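Local coordinates for protein salicylaldehyde dehydrogenase NahF (Pseudomonas putida, PDB 4JZ6) that probably catalyses the NAD+-dependent oxidation of salicylaldehyde to salicylate in naphthalene degradation, and binds salicylaldehyde in the crystal, at residues A[297-302]-A[342-347]; A[269-274]-A[304-309]; A[151-156]-A[484-489]; A[238-243]-A[261-266]. All blocks are in the same frame, centred on the assembly; numbering follows the deposited sequence.

Interaction 1: residues A[297-302]-A[342-347]. With NK (salicylaldehyde), chain B.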
loop_
_atom_site.group_PDB
_atom_site.type_symbol
_atom_site.label_atom_id
_atom_site.label_comp_id
_atom_site.label_asym_id
_atom_site.label_seq_id
_atom_site.Cartn_x
_atom_site.Cartn_y
_atom_site.Cartn_z
ATOM N N GLN A 297 29.369 10.372 4.889
ATOM C CA GLN A 297 29.237 11.734 4.382
ATOM C C GLN A 297 27.797 12.224 4.340
ATOM O O GLN A 297 27.433 12.962 3.429
ATOM C CB GLN A 297 29.810 11.831 2.967
ATOM C CG GLN A 297 31.211 11.310 2.836
ATOM C CD GLN A 297 31.285 9.891 2.306
ATOM O OE1 GLN A 297 31.834 9.008 2.960
ATOM N NE2 GLN A 297 30.747 9.667 1.112
ATOM N N GLY A 298 26.977 11.805 5.298
ATOM C CA GLY A 298 25.583 12.213 5.322
ATOM C C GLY A 298 24.818 11.837 4.061
ATOM O O GLY A 298 23.839 12.488 3.686
ATOM N N GLN A 299 25.272 10.781 3.397
ATOM C CA GLN A 299 24.608 10.307 2.195
ATOM C C GLN A 299 23.675 9.139 2.509
ATOM O O GLN A 299 23.460 8.256 1.680
ATOM C CB GLN A 299 25.633 9.914 1.136
ATOM C CG GLN A 299 26.353 11.094 0.540
ATOM C CD GLN A 299 27.280 10.696 -0.591
ATOM O OE1 GLN A 299 27.283 11.316 -1.659
ATOM N NE2 GLN A 299 28.080 9.659 -0.362
ATOM N N ILE A 300 23.126 9.139 3.717
ATOM C CA ILE A 300 22.154 8.130 4.106
ATOM C C ILE A 300 20.804 8.823 4.160
ATOM O O ILE A 300 20.728 9.963 4.607
ATOM C CB ILE A 300 22.501 7.531 5.484
ATOM C CG1 ILE A 300 24.006 7.255 5.570
ATOM C CG2 ILE A 300 21.696 6.269 5.743
ATOM C CD1 ILE A 300 24.459 6.682 6.893
ATOM N N CYS A 301 19.743 8.160 3.698
ATOM C CA CYS A 301 18.423 8.804 3.676
ATOM C C CYS A 301 17.972 9.143 5.094
ATOM O O CYS A 301 17.178 10.063 5.293
ATOM C CB CYS A 301 17.369 7.948 2.958
ATOM S SG CYS A 301 17.631 7.711 1.177
ATOM N N MET A 302 18.501 8.408 6.073
ATOM C CA MET A 302 18.202 8.675 7.477
ATOM C C MET A 302 19.313 9.429 8.214
ATOM O O MET A 302 19.285 9.510 9.446
ATOM C CB MET A 302 17.870 7.380 8.226
ATOM C CG MET A 302 18.906 6.268 8.090
ATOM S SD MET A 302 18.569 4.877 9.201
ATOM C CE MET A 302 19.648 3.618 8.507
ATOM N N GLY A 342 34.233 10.779 3.322
ATOM C CA GLY A 342 34.697 10.456 1.986
ATOM C C GLY A 342 34.144 11.423 0.958
ATOM O O GLY A 342 33.437 12.366 1.305
ATOM N N PRO A 343 34.481 11.213 -0.322
ATOM C CA PRO A 343 33.896 12.078 -1.350
ATOM C C PRO A 343 32.426 11.749 -1.568
ATOM O O PRO A 343 32.011 10.618 -1.333
ATOM C CB PRO A 343 34.716 11.742 -2.599
ATOM C CG PRO A 343 35.243 10.363 -2.348
ATOM C CD PRO A 343 35.500 10.303 -0.872
ATOM N N MET A 344 31.648 12.734 -2.000
ATOM C CA MET A 344 30.255 12.497 -2.355
ATOM C C MET A 344 30.181 11.747 -3.674
ATOM O O MET A 344 31.204 11.492 -4.301
ATOM C CB MET A 344 29.479 13.810 -2.412
ATOM C CG MET A 344 29.373 14.470 -1.056
ATOM S SD MET A 344 28.468 16.022 -1.036
ATOM C CE MET A 344 29.503 17.034 -2.092
ATOM N N VAL A 345 28.973 11.390 -4.094
ATOM C CA VAL A 345 28.800 10.438 -5.192
ATOM C C VAL A 345 29.034 11.033 -6.579
ATOM O O VAL A 345 29.492 10.339 -7.487
ATOM C CB VAL A 345 27.400 9.760 -5.143
ATOM C CG1 VAL A 345 26.301 10.758 -5.477
ATOM C CG2 VAL A 345 27.337 8.575 -6.088
ATOM N N SER A 346 28.735 12.316 -6.737
ATOM C CA SER A 346 28.708 12.925 -8.059
ATOM C C SER A 346 29.256 14.341 -8.028
ATOM O O SER A 346 29.075 15.053 -7.040
ATOM C CB SER A 346 27.270 12.936 -8.586
ATOM O OG SER A 346 27.165 13.588 -9.840
ATOM N N PRO A 347 29.911 14.768 -9.122
ATOM C CA PRO A 347 30.464 16.127 -9.233
ATOM C C PRO A 347 29.354 17.165 -9.355
ATOM O O PRO A 347 29.500 18.150 -10.076
ATOM C CB PRO A 347 31.255 16.083 -10.546
ATOM C CG PRO A 347 31.386 14.622 -10.897
ATOM C CD PRO A 347 30.187 13.959 -10.322
HETATM O OAH NK B . 18.935 5.693 4.113
HETATM C CAD NK B . 19.380 4.789 3.434
HETATM C CAA NK B . 19.609 3.508 4.135
HETATM C CAC NK B . 18.618 2.916 4.917
HETATM C CAG NK B . 18.887 1.711 5.559
HETATM C CAI NK B . 20.128 1.114 5.439
HETATM C CAE NK B . 21.114 1.704 4.671
HETATM C CAB NK B . 20.856 2.908 4.016
HETATM O OAF NK B . 21.802 3.535 3.241
HETATM O O HOH W 1 29.919 8.979 -2.406
#
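Q297 and Q299 reach across to the backbone of 342-347, so this contact between two loops is almost wholly amide against main chain. Its tight part is at Q297. The chain bends at chi2 (98°), laying CG, CD and OE1 alongside G342; Q297 CG is 2.9 Å from G342 O, and with no side chain on G342, Q297 OE1 comes to 3.4 Å from G342 CA. Q299 instead runs extended beyond CG (chi2 -175°) and brings OE1 to V345 N at 3.0 Å, a weak hydrogen bond because its N-H...O angle is only 129°. The same Q299 OE1 also rests 3.3 Å from M344 CA. Water 1 accepts from Q299 NE2 (2.8 Å) and lies within bonding distance of P343 O, to which it can donate. As modelled, Q297 NE2 and Q299 NE2, both donors, lie close together, so the turn of one of the two amides is doubtful.

The loose side begins past V345: S346 and P347 make no contact with 297-302, and P347 is exposed. At the other end of 297-302, I300, C301 and M302 turn to salicylaldehyde. C301 N bonds weakly to its aldehyde oxygen OAH at 2.6 Å. M302 N does so too, at 3.4 Å from OAH, while M302 CE touches ring atom CAG at 3.6 Å. Q299 O meanwhile holds N166 ND2, another residue of this pocket. An aldehyde oxygen at a cysteine backbone amide, with an asparagine in the same pocket, resembles the oxyanion hole of aldehyde dehydrogenases.

Interaction 2: residues A[269-274]-A[304-309]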
loop_
_atom_site.group_PDB
_atom_site.type_symbol
_atom_site.label_atom_id
_atom_site.label_comp_id
_atom_site.label_asym_id
_atom_site.label_seq_id
_atom_site.Cartn_x
_atom_site.Cartn_y
_atom_site.Cartn_z
ATOM N N GLY A 269 12.794 9.950 0.596
ATOM C CA GLY A 269 13.674 10.878 1.283
ATOM C C GLY A 269 13.392 11.070 2.761
ATOM O O GLY A 269 12.340 10.661 3.275
ATOM N N GLY A 270 14.346 11.703 3.443
ATOM C CA GLY A 270 14.206 12.017 4.851
ATOM C C GLY A 270 14.841 13.345 5.210
ATOM O O GLY A 270 15.647 13.888 4.455
ATOM N N LYS A 271 14.452 13.878 6.362
ATOM C CA LYS A 271 15.084 15.052 6.947
ATOM C C LYS A 271 15.172 14.728 8.433
ATOM O O LYS A 271 14.693 15.474 9.286
ATOM C CB LYS A 271 14.236 16.298 6.698
ATOM C CG LYS A 271 14.891 17.614 7.095
ATOM C CD LYS A 271 16.000 18.004 6.147
ATOM C CE LYS A 271 16.804 19.174 6.685
ATOM N NZ LYS A 271 17.816 19.621 5.701
ATOM N N SER A 272 15.779 13.582 8.720
ATOM C CA SER A 272 15.754 12.984 10.049
ATOM C C SER A 272 16.390 13.847 11.138
ATOM O O SER A 272 17.570 14.194 11.058
ATOM C CB SER A 272 16.413 11.611 9.995
ATOM O OG SER A 272 15.634 10.739 9.197
ATOM N N PRO A 273 15.596 14.193 12.166
ATOM C CA PRO A 273 16.031 15.117 13.215
ATOM C C PRO A 273 16.543 14.411 14.466
ATOM O O PRO A 273 16.082 13.317 14.804
ATOM C CB PRO A 273 14.737 15.858 13.555
ATOM C CG PRO A 273 13.671 14.801 13.375
ATOM C CD PRO A 273 14.168 13.847 12.302
ATOM N N LEU A 274 17.496 15.039 15.146
ATOM C CA LEU A 274 17.841 14.635 16.498
ATOM C C LEU A 274 17.296 15.692 17.451
ATOM O O LEU A 274 17.729 16.851 17.429
ATOM C CB LEU A 274 19.354 14.485 16.661
ATOM C CG LEU A 274 19.830 13.702 17.890
ATOM C CD1 LEU A 274 19.464 12.237 17.740
ATOM C CD2 LEU A 274 21.320 13.856 18.121
ATOM N N THR A 304 21.287 12.243 9.991
ATOM C CA THR A 304 20.766 13.311 10.825
ATOM C C THR A 304 20.878 14.637 10.082
ATOM O O THR A 304 21.970 15.189 9.950
ATOM C CB THR A 304 21.549 13.399 12.131
ATOM O OG1 THR A 304 21.677 12.088 12.695
ATOM C CG2 THR A 304 20.840 14.310 13.105
ATOM N N GLU A 305 19.751 15.142 9.583
ATOM C CA GLU A 305 19.759 16.378 8.802
ATOM C C GLU A 305 19.347 17.592 9.627
ATOM O O GLU A 305 19.574 18.729 9.227
ATOM C CB GLU A 305 18.865 16.247 7.569
ATOM C CG GLU A 305 19.278 15.130 6.624
ATOM C CD GLU A 305 19.398 15.592 5.184
ATOM O OE1 GLU A 305 19.109 16.778 4.914
ATOM O OE2 GLU A 305 19.790 14.773 4.324
ATOM N N ARG A 306 18.734 17.345 10.779
ATOM C CA ARG A 306 18.360 18.416 11.695
ATOM C C ARG A 306 18.826 18.093 13.104
ATOM O O ARG A 306 18.792 16.937 13.534
ATOM C CB ARG A 306 16.843 18.595 11.734
ATOM C CG ARG A 306 16.230 19.333 10.565
ATOM C CD ARG A 306 14.755 19.005 10.500
ATOM N NE ARG A 306 13.965 20.038 9.844
ATOM C CZ ARG A 306 12.658 20.205 10.038
ATOM N NH1 ARG A 306 12.001 19.407 10.873
ATOM N NH2 ARG A 306 12.008 21.172 9.406
ATOM N N LEU A 307 19.250 19.128 13.819
ATOM C CA LEU A 307 19.467 19.033 15.248
ATOM C C LEU A 307 18.535 20.043 15.907
ATOM O O LEU A 307 18.871 21.231 15.992
ATOM C CB LEU A 307 20.920 19.372 15.599
ATOM C CG LEU A 307 22.080 18.419 15.272
ATOM C CD1 LEU A 307 21.825 17.042 15.859
ATOM C CD2 LEU A 307 22.354 18.321 13.776
ATOM N N VAL A 308 17.355 19.603 16.346
ATOM C CA VAL A 308 16.464 20.523 17.064
ATOM C C VAL A 308 16.801 20.540 18.562
ATOM O O VAL A 308 16.607 19.560 19.282
ATOM C CB VAL A 308 14.934 20.323 16.742
ATOM C CG1 VAL A 308 14.730 20.110 15.255
ATOM C CG2 VAL A 308 14.341 19.177 17.496
ATOM N N VAL A 309 17.368 21.658 19.007
ATOM C CA VAL A 309 17.902 21.752 20.359
ATOM C C VAL A 309 17.226 22.854 21.168
ATOM O O VAL A 309 16.884 23.912 20.639
ATOM C CB VAL A 309 19.429 21.989 20.341
ATOM C CG1 VAL A 309 20.135 20.842 19.654
ATOM C CG2 VAL A 309 19.747 23.272 19.626
HETATM O O HOH W 2 12.700 16.613 10.934
HETATM O O HOH W 3 20.154 19.842 6.594
#
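K271 turns CG away from its own backbone N (chi1 -172°) and then bends at chi2 (72°), which carries its chain across E305 and R306 at about a right angle to each. K271 NZ thereby forms a salt bridge with E305 OE1 at 3.2 Å, met nearly head-on to the C-O bond, while K271 CG packs 3.7 Å from R306 CD. Water 3 joins K271 NZ to E305 O; with E395 O and I392 O, four acceptors share the three NZ protons, and T397 N bonds to E305 OE1. Main-chain bonds follow: E305 N to S272 O at 2.8 Å, L274 N to R306 O at 2.8 Å, and a weak V308 N to L274 O.

P273 pairs with R306 and L274 with L307 in parallel register, joining neighbouring strands of a beta-alpha-beta crossover through helix 282-294. On one face P273 CB meets R306 CB at 3.9 Å. On the other, L274 CB touches L307 CD1 at 3.6 Å, with A289 of the crossover helix packed on both leucines. Three further groups fix the R306 guanidinium, a salt bridge from NH2 to D419 and bonds to Y393 O and I416 O, and water 2 ties NH1 to K271 O.

Interaction 3: residues A[151-156]-A[484-489]. With EDO (1,2-ethanediol), chain H.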
loop_
_atom_site.group_PDB
_atom_site.type_symbol
_atom_site.label_atom_id
_atom_site.label_comp_id
_atom_site.label_asym_id
_atom_site.label_seq_id
_atom_site.Cartn_x
_atom_site.Cartn_y
_atom_site.Cartn_z
ATOM N N THR A 151 -7.079 -17.581 6.109
ATOM C CA THR A 151 -6.305 -16.748 5.204
ATOM C C THR A 151 -5.032 -17.465 4.811
ATOM O O THR A 151 -4.445 -18.191 5.612
ATOM C CB THR A 151 -5.907 -15.426 5.839
ATOM O OG1 THR A 151 -5.156 -15.682 7.033
ATOM C CG2 THR A 151 -7.141 -14.617 6.172
ATOM N N LEU A 152 -4.611 -17.265 3.568
ATOM C CA LEU A 152 -3.362 -17.833 3.087
ATOM C C LEU A 152 -2.442 -16.705 2.648
ATOM O O LEU A 152 -2.903 -15.695 2.106
ATOM C CB LEU A 152 -3.611 -18.774 1.907
ATOM C CG LEU A 152 -4.548 -19.967 2.101
ATOM C CD1 LEU A 152 -4.593 -20.822 0.837
ATOM C CD2 LEU A 152 -4.101 -20.795 3.285
ATOM N N ARG A 153 -1.146 -16.867 2.898
ATOM C CA ARG A 153 -0.158 -15.959 2.328
ATOM C C ARG A 153 0.662 -16.677 1.268
ATOM O O ARG A 153 1.438 -17.581 1.571
ATOM C CB ARG A 153 0.719 -15.345 3.411
ATOM C CG ARG A 153 -0.040 -14.357 4.280
ATOM C CD ARG A 153 0.895 -13.455 5.045
ATOM N NE ARG A 153 0.167 -12.403 5.744
ATOM C CZ ARG A 153 -0.208 -11.259 5.182
ATOM N NH1 ARG A 153 0.069 -11.012 3.900
ATOM N NH2 ARG A 153 -0.866 -10.359 5.903
ATOM N N GLN A 154 0.461 -16.270 0.018
ATOM C CA GLN A 154 1.046 -16.946 -1.139
ATOM C C GLN A 154 1.983 -16.007 -1.885
ATOM O O GLN A 154 1.996 -14.806 -1.613
ATOM C CB GLN A 154 -0.069 -17.406 -2.076
ATOM C CG GLN A 154 -1.035 -18.396 -1.459
ATOM C CD GLN A 154 -2.159 -18.744 -2.413
ATOM O OE1 GLN A 154 -2.948 -17.876 -2.794
ATOM N NE2 GLN A 154 -2.223 -20.012 -2.829
ATOM N N PRO A 155 2.782 -16.547 -2.820
ATOM C CA PRO A 155 3.670 -15.659 -3.585
ATOM C C PRO A 155 2.880 -14.733 -4.505
ATOM O O PRO A 155 1.741 -15.047 -4.854
ATOM C CB PRO A 155 4.509 -16.633 -4.419
ATOM C CG PRO A 155 4.446 -17.927 -3.677
ATOM C CD PRO A 155 3.078 -17.971 -3.072
ATOM N N VAL A 156 3.492 -13.623 -4.905
ATOM C CA VAL A 156 2.834 -12.637 -5.752
ATOM C C VAL A 156 3.147 -12.856 -7.230
ATOM O O VAL A 156 2.245 -12.926 -8.065
ATOM C CB VAL A 156 3.261 -11.205 -5.355
ATOM C CG1 VAL A 156 2.716 -10.187 -6.337
ATOM C CG2 VAL A 156 2.808 -10.891 -3.936
ATOM N N THR A 484 3.493 -10.768 -0.480
ATOM C CA THR A 484 2.593 -11.910 -0.454
ATOM C C THR A 484 1.204 -11.526 -0.919
ATOM O O THR A 484 0.793 -10.366 -0.811
ATOM C CB THR A 484 2.482 -12.549 0.953
ATOM O OG1 THR A 484 2.017 -11.577 1.906
ATOM C CG2 THR A 484 3.831 -13.117 1.394
ATOM N N GLU A 485 0.492 -12.507 -1.462
ATOM C CA GLU A 485 -0.937 -12.370 -1.681
ATOM C C GLU A 485 -1.610 -12.867 -0.421
ATOM O O GLU A 485 -1.277 -13.950 0.072
ATOM C CB GLU A 485 -1.409 -13.218 -2.867
ATOM C CG GLU A 485 -0.873 -12.803 -4.225
ATOM C CD GLU A 485 -1.296 -11.397 -4.628
ATOM O OE1 GLU A 485 -2.118 -10.774 -3.911
ATOM O OE2 GLU A 485 -0.799 -10.918 -5.673
ATOM N N LEU A 486 -2.530 -12.073 0.115
ATOM C CA LEU A 486 -3.357 -12.520 1.227
ATOM C C LEU A 486 -4.694 -12.974 0.666
ATOM O O LEU A 486 -5.438 -12.183 0.092
ATOM C CB LEU A 486 -3.557 -11.410 2.263
ATOM C CG LEU A 486 -4.462 -11.777 3.443
ATOM C CD1 LEU A 486 -3.810 -12.836 4.315
ATOM C CD2 LEU A 486 -4.804 -10.544 4.260
ATOM N N LYS A 487 -4.989 -14.256 0.821
ATOM C CA LYS A 487 -6.197 -14.824 0.251
ATOM C C LYS A 487 -7.133 -15.328 1.345
ATOM O O LYS A 487 -6.711 -16.024 2.268
ATOM C CB LYS A 487 -5.840 -15.958 -0.708
ATOM C CG LYS A 487 -7.043 -16.689 -1.270
ATOM C CD LYS A 487 -6.607 -17.838 -2.161
ATOM C CE LYS A 487 -5.971 -17.337 -3.455
ATOM N NZ LYS A 487 -5.423 -18.459 -4.280
ATOM N N TRP A 488 -8.402 -14.955 1.248
ATOM C CA TRP A 488 -9.403 -15.460 2.166
ATOM C C TRP A 488 -10.041 -16.665 1.508
ATOM O O TRP A 488 -10.662 -16.540 0.452
ATOM C CB TRP A 488 -10.459 -14.396 2.465
ATOM C CG TRP A 488 -11.614 -14.911 3.277
ATOM C CD1 TRP A 488 -11.561 -15.807 4.314
ATOM C CD2 TRP A 488 -12.999 -14.577 3.105
ATOM N NE1 TRP A 488 -12.828 -16.040 4.802
ATOM C CE2 TRP A 488 -13.728 -15.303 4.075
ATOM C CE3 TRP A 488 -13.692 -13.727 2.236
ATOM C CZ2 TRP A 488 -15.113 -15.200 4.195
ATOM C CZ3 TRP A 488 -15.069 -13.629 2.358
ATOM C CH2 TRP A 488 -15.762 -14.359 3.331
ATOM N N LEU A 489 -9.867 -17.834 2.124
ATOM C CA LEU A 489 -10.372 -19.084 1.561
ATOM C C LEU A 489 -11.360 -19.778 2.496
ATOM O O LEU A 489 -11.136 -19.864 3.706
ATOM C CB LEU A 489 -9.216 -20.028 1.222
ATOM C CG LEU A 489 -9.578 -21.355 0.550
ATOM C CD1 LEU A 489 -8.609 -21.658 -0.585
ATOM C CD2 LEU A 489 -9.578 -22.485 1.563
HETATM C C1 EDO H . -0.594 -17.261 -6.636
HETATM O O1 EDO H . 0.244 -17.804 -5.607
HETATM C C2 EDO H . -2.062 -17.341 -6.222
HETATM O O2 EDO H . -2.333 -16.419 -5.157
#
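R153 and T484 meet through R153 NH1 and T484 OG1, 2.8 Å apart, the hydroxyl oxygen lying 19° out of the guanidinium plane. L486 CD1 sits 4.0 Å above that plane, over its centre, so a methyl covers one face while the edge does the bonding. On the sheet face bearing L152, Q154, E485 and K487, the lysine bends at chi3 (-69°) and brings K487 NZ to 2.9 Å from Q154 OE1, in the amide plane and on a lone pair. The same Q154 OE1 takes a second hydrogen bond from ethanediol O2 (2.8 Å), probably a molecule of the crystallisation liquor.

Behind these side chains, strands 148-154 and 485-491 form an antiparallel ladder, short axes 151° apart, in the three-stranded sheet of the aldehyde dehydrogenase oligomerisation arm. L152 with K487 and Q154 with E485 are hydrogen-bonded pairs: L152 N bonds to K487 O (2.8 Å) and E485 N to Q154 O (2.8 Å). T151 with W488 and R153 with L486 are the non-hydrogen-bonded pairs. V156 CG1 packs on E485 OE2 at 3.7 Å, the carboxylate oxygen that also forms a salt bridge with R239.

Further out, D481 forms a salt bridge with R153 NH1 and I480 O bonds to T484 OG1. K487 NZ reaches G440 O and I443 O of the second subunit, where W488 and L489 extend the sheet by a parallel ladder. Three acceptors would use all three N-H of a protonated amine, so K487 is probably charged, bonding within the sheet and across the dimer interface at once.

Interaction 4: residues A[238-243]-A[261-266]. With SO4 (sulfate ion), chain D.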
loop_
_atom_site.group_PDB
_atom_site.type_symbol
_atom_site.label_atom_id
_atom_site.label_comp_id
_atom_site.label_asym_id
_atom_site.label_seq_id
_atom_site.Cartn_x
_atom_site.Cartn_y
_atom_site.Cartn_z
ATOM N N ILE A 238 5.347 -7.895 -14.426
ATOM C CA ILE A 238 5.671 -7.255 -13.150
ATOM C C ILE A 238 4.422 -6.993 -12.296
ATOM O O ILE A 238 3.509 -6.278 -12.719
ATOM C CB ILE A 238 6.435 -5.937 -13.384
ATOM C CG1 ILE A 238 7.836 -6.233 -13.926
ATOM C CG2 ILE A 238 6.514 -5.125 -12.107
ATOM C CD1 ILE A 238 8.633 -7.173 -13.055
ATOM N N ARG A 239 4.383 -7.568 -11.100
ATOM C CA ARG A 239 3.172 -7.511 -10.282
ATOM C C ARG A 239 3.195 -6.400 -9.236
ATOM O O ARG A 239 2.195 -5.713 -9.037
ATOM C CB ARG A 239 2.914 -8.860 -9.616
ATOM C CG ARG A 239 2.608 -9.974 -10.600
ATOM C CD ARG A 239 1.236 -9.790 -11.231
ATOM N NE ARG A 239 0.184 -9.701 -10.219
ATOM C CZ ARG A 239 -0.390 -10.753 -9.639
ATOM N NH1 ARG A 239 -0.017 -11.986 -9.969
ATOM N NH2 ARG A 239 -1.338 -10.572 -8.728
ATOM N N ARG A 240 4.329 -6.239 -8.557
ATOM C CA ARG A 240 4.490 -5.169 -7.576
ATOM C C ARG A 240 5.854 -4.513 -7.734
ATOM O O ARG A 240 6.751 -5.063 -8.377
ATOM C CB ARG A 240 4.300 -5.684 -6.144
ATOM C CG ARG A 240 2.873 -6.105 -5.822
ATOM C CD ARG A 240 2.737 -6.694 -4.420
ATOM N NE ARG A 240 1.402 -7.254 -4.210
ATOM C CZ ARG A 240 0.973 -7.800 -3.073
ATOM N NH1 ARG A 240 1.770 -7.870 -2.014
ATOM N NH2 ARG A 240 -0.266 -8.281 -2.997
ATOM N N ILE A 241 5.998 -3.325 -7.159
ATOM C CA ILE A 241 7.218 -2.546 -7.311
ATOM C C ILE A 241 7.672 -1.996 -5.966
ATOM O O ILE A 241 6.870 -1.432 -5.217
ATOM C CB ILE A 241 6.998 -1.349 -8.257
ATOM C CG1 ILE A 241 6.468 -1.825 -9.608
ATOM C CG2 ILE A 241 8.286 -0.574 -8.449
ATOM C CD1 ILE A 241 5.164 -1.199 -9.994
ATOM N N ASN A 242 8.952 -2.178 -5.653
ATOM C CA ASN A 242 9.564 -1.453 -4.546
ATOM C C ASN A 242 10.602 -0.480 -5.092
ATOM O O ASN A 242 11.423 -0.838 -5.946
ATOM C CB ASN A 242 10.170 -2.402 -3.502
ATOM C CG ASN A 242 11.272 -3.275 -4.070
ATOM O OD1 ASN A 242 12.455 -3.019 -3.859
ATOM N ND2 ASN A 242 10.887 -4.311 -4.794
ATOM N N PHE A 243 10.534 0.762 -4.625
ATOM C CA PHE A 243 11.467 1.789 -5.059
ATOM C C PHE A 243 12.130 2.475 -3.881
ATOM O O PHE A 243 11.459 2.917 -2.948
ATOM C CB PHE A 243 10.762 2.843 -5.904
ATOM C CG PHE A 243 11.657 3.978 -6.309
ATOM C CD1 PHE A 243 12.436 3.883 -7.453
ATOM C CD2 PHE A 243 11.729 5.134 -5.543
ATOM C CE1 PHE A 243 13.267 4.921 -7.829
ATOM C CE2 PHE A 243 12.556 6.180 -5.912
ATOM C CZ PHE A 243 13.327 6.073 -7.055
ATOM N N LEU A 261 -2.580 0.301 -11.746
ATOM C CA LEU A 261 -3.095 -0.148 -10.448
ATOM C C LEU A 261 -2.139 -1.079 -9.699
ATOM O O LEU A 261 -2.580 -2.029 -9.048
ATOM C CB LEU A 261 -4.468 -0.838 -10.595
ATOM C CG LEU A 261 -5.756 -0.073 -10.939
ATOM C CD1 LEU A 261 -5.943 1.142 -10.044
ATOM C CD2 LEU A 261 -5.796 0.340 -12.406
ATOM N N LYS A 262 -0.839 -0.819 -9.784
ATOM C CA LYS A 262 0.127 -1.694 -9.130
ATOM C C LYS A 262 0.576 -1.133 -7.793
ATOM O O LYS A 262 0.824 0.060 -7.659
ATOM C CB LYS A 262 1.324 -1.972 -10.043
ATOM C CG LYS A 262 0.910 -2.421 -11.433
ATOM C CD LYS A 262 1.878 -3.412 -12.020
ATOM C CE LYS A 262 1.477 -3.790 -13.436
ATOM N NZ LYS A 262 2.462 -4.724 -14.052
ATOM N N ARG A 263 0.664 -2.007 -6.799
ATOM C CA ARG A 263 1.084 -1.614 -5.464
ATOM C C ARG A 263 2.571 -1.288 -5.426
ATOM O O ARG A 263 3.391 -1.974 -6.046
ATOM C CB ARG A 263 0.762 -2.722 -4.459
ATOM C CG ARG A 263 1.345 -2.515 -3.068
ATOM C CD ARG A 263 0.779 -3.542 -2.115
ATOM N NE ARG A 263 1.380 -3.494 -0.787
ATOM C CZ ARG A 263 1.066 -4.349 0.181
ATOM N NH1 ARG A 263 0.159 -5.294 -0.049
ATOM N NH2 ARG A 263 1.643 -4.260 1.373
ATOM N N CYS A 264 2.911 -0.235 -4.690
ATOM C CA CYS A 264 4.295 0.181 -4.525
ATOM C C CYS A 264 4.752 0.154 -3.077
ATOM O O CYS A 264 4.009 0.519 -2.167
ATOM C CB CYS A 264 4.497 1.582 -5.099
ATOM S SG CYS A 264 4.404 1.632 -6.891
ATOM N N LEU A 265 5.980 -0.303 -2.874
ATOM C CA LEU A 265 6.672 -0.084 -1.616
ATOM C C LEU A 265 7.634 1.072 -1.868
ATOM O O LEU A 265 8.602 0.932 -2.619
ATOM C CB LEU A 265 7.427 -1.338 -1.189
ATOM C CG LEU A 265 7.786 -1.499 0.286
ATOM C CD1 LEU A 265 8.300 -2.907 0.528
ATOM C CD2 LEU A 265 8.812 -0.476 0.745
ATOM N N LEU A 266 7.347 2.215 -1.252
ATOM C CA LEU A 266 8.107 3.441 -1.490
ATOM C C LEU A 266 8.974 3.815 -0.297
ATOM O O LEU A 266 8.470 4.076 0.800
ATOM C CB LEU A 266 7.161 4.597 -1.831
ATOM C CG LEU A 266 6.999 4.925 -3.318
ATOM C CD1 LEU A 266 7.315 3.719 -4.212
ATOM C CD2 LEU A 266 5.610 5.480 -3.598
HETATM S S SO4 D . -1.283 -7.547 -6.539
HETATM O O1 SO4 D . -1.674 -6.201 -6.124
HETATM O O2 SO4 D . -1.937 -8.510 -5.660
HETATM O O3 SO4 D . -1.690 -7.778 -7.927
HETATM O O4 SO4 D . 0.168 -7.683 -6.427
HETATM O O HOH W 4 0.211 -4.733 -7.430
#
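Main-chain hydrogen bonds come first: I241 and R263 are joined by I241 N to R263 O at 3.1 Å, L265 N meets I241 O at 2.7 Å, and F243 N meets L265 O at 2.8 Å. Each N-H...O angle exceeds 160°, and the short axes of 240-243 and 264-266 are 8° apart, as expected of parallel strands.

Side-chain contacts alternate across the sheet. N242 CB and L265 CB meet at 3.7 Å on one face, the N242 amide bonding to S161. The apolar contacts are on the other, where I241 lies beside C264 and F243 CB touches L266 CD1 at 3.9 Å. There helix 247-259 covers both strands, A257 packing on I241 and C264 and A254 on L266, which makes this a beta-alpha-beta crossover in the Rossmann-like NAD-binding domain of the aldehyde dehydrogenase fold.

Charged groups gather at the strand starts round a sulfate, probably from the crystallisation liquor. R240, extended from CG to NE, points NE at sulfate O4 (2.6 Å) and NH2 at sulfate O2; R239, bent at chi2 and chi3, brings NH2 to sulfate O3 at 2.9 Å. Water 4 accepts from R263 N and lies within bonding distance of R239 O and sulfate O1, which may share its protons. R263 crosses R240 obliquely, guanidinium planes 28° apart, with R263 NH1 over the R240 guanidinium and R263 CD offset toward its rim; R263 NH2 forms salt bridges with D481 and E482. K262, R263 and C264 also line a salicylaldehyde site.

Along the chain, 151-156 comes first and 484-489 last, so interaction 3 encloses the other three. Interaction 4 lies in the six-stranded sheet; its strand 264-267 leads on to strand 273-276 of interaction 2 in the seven-stranded sheet, their centres about 28 Å apart. Interactions 1 and 2 alternate along the chain, about 16 Å between centres, and touch where M302 O packs on S272 CB. Interactions 3 and 4, centres about 17 Å apart, are joined by a salt bridge from E485 to R239 and a long, weak ion pair to R240, and both touch the second subunit. Interactions 1 and 4 each hold residues of a salicylaldehyde pocket, while the centres of 1 and 3 are about 40 Å apart.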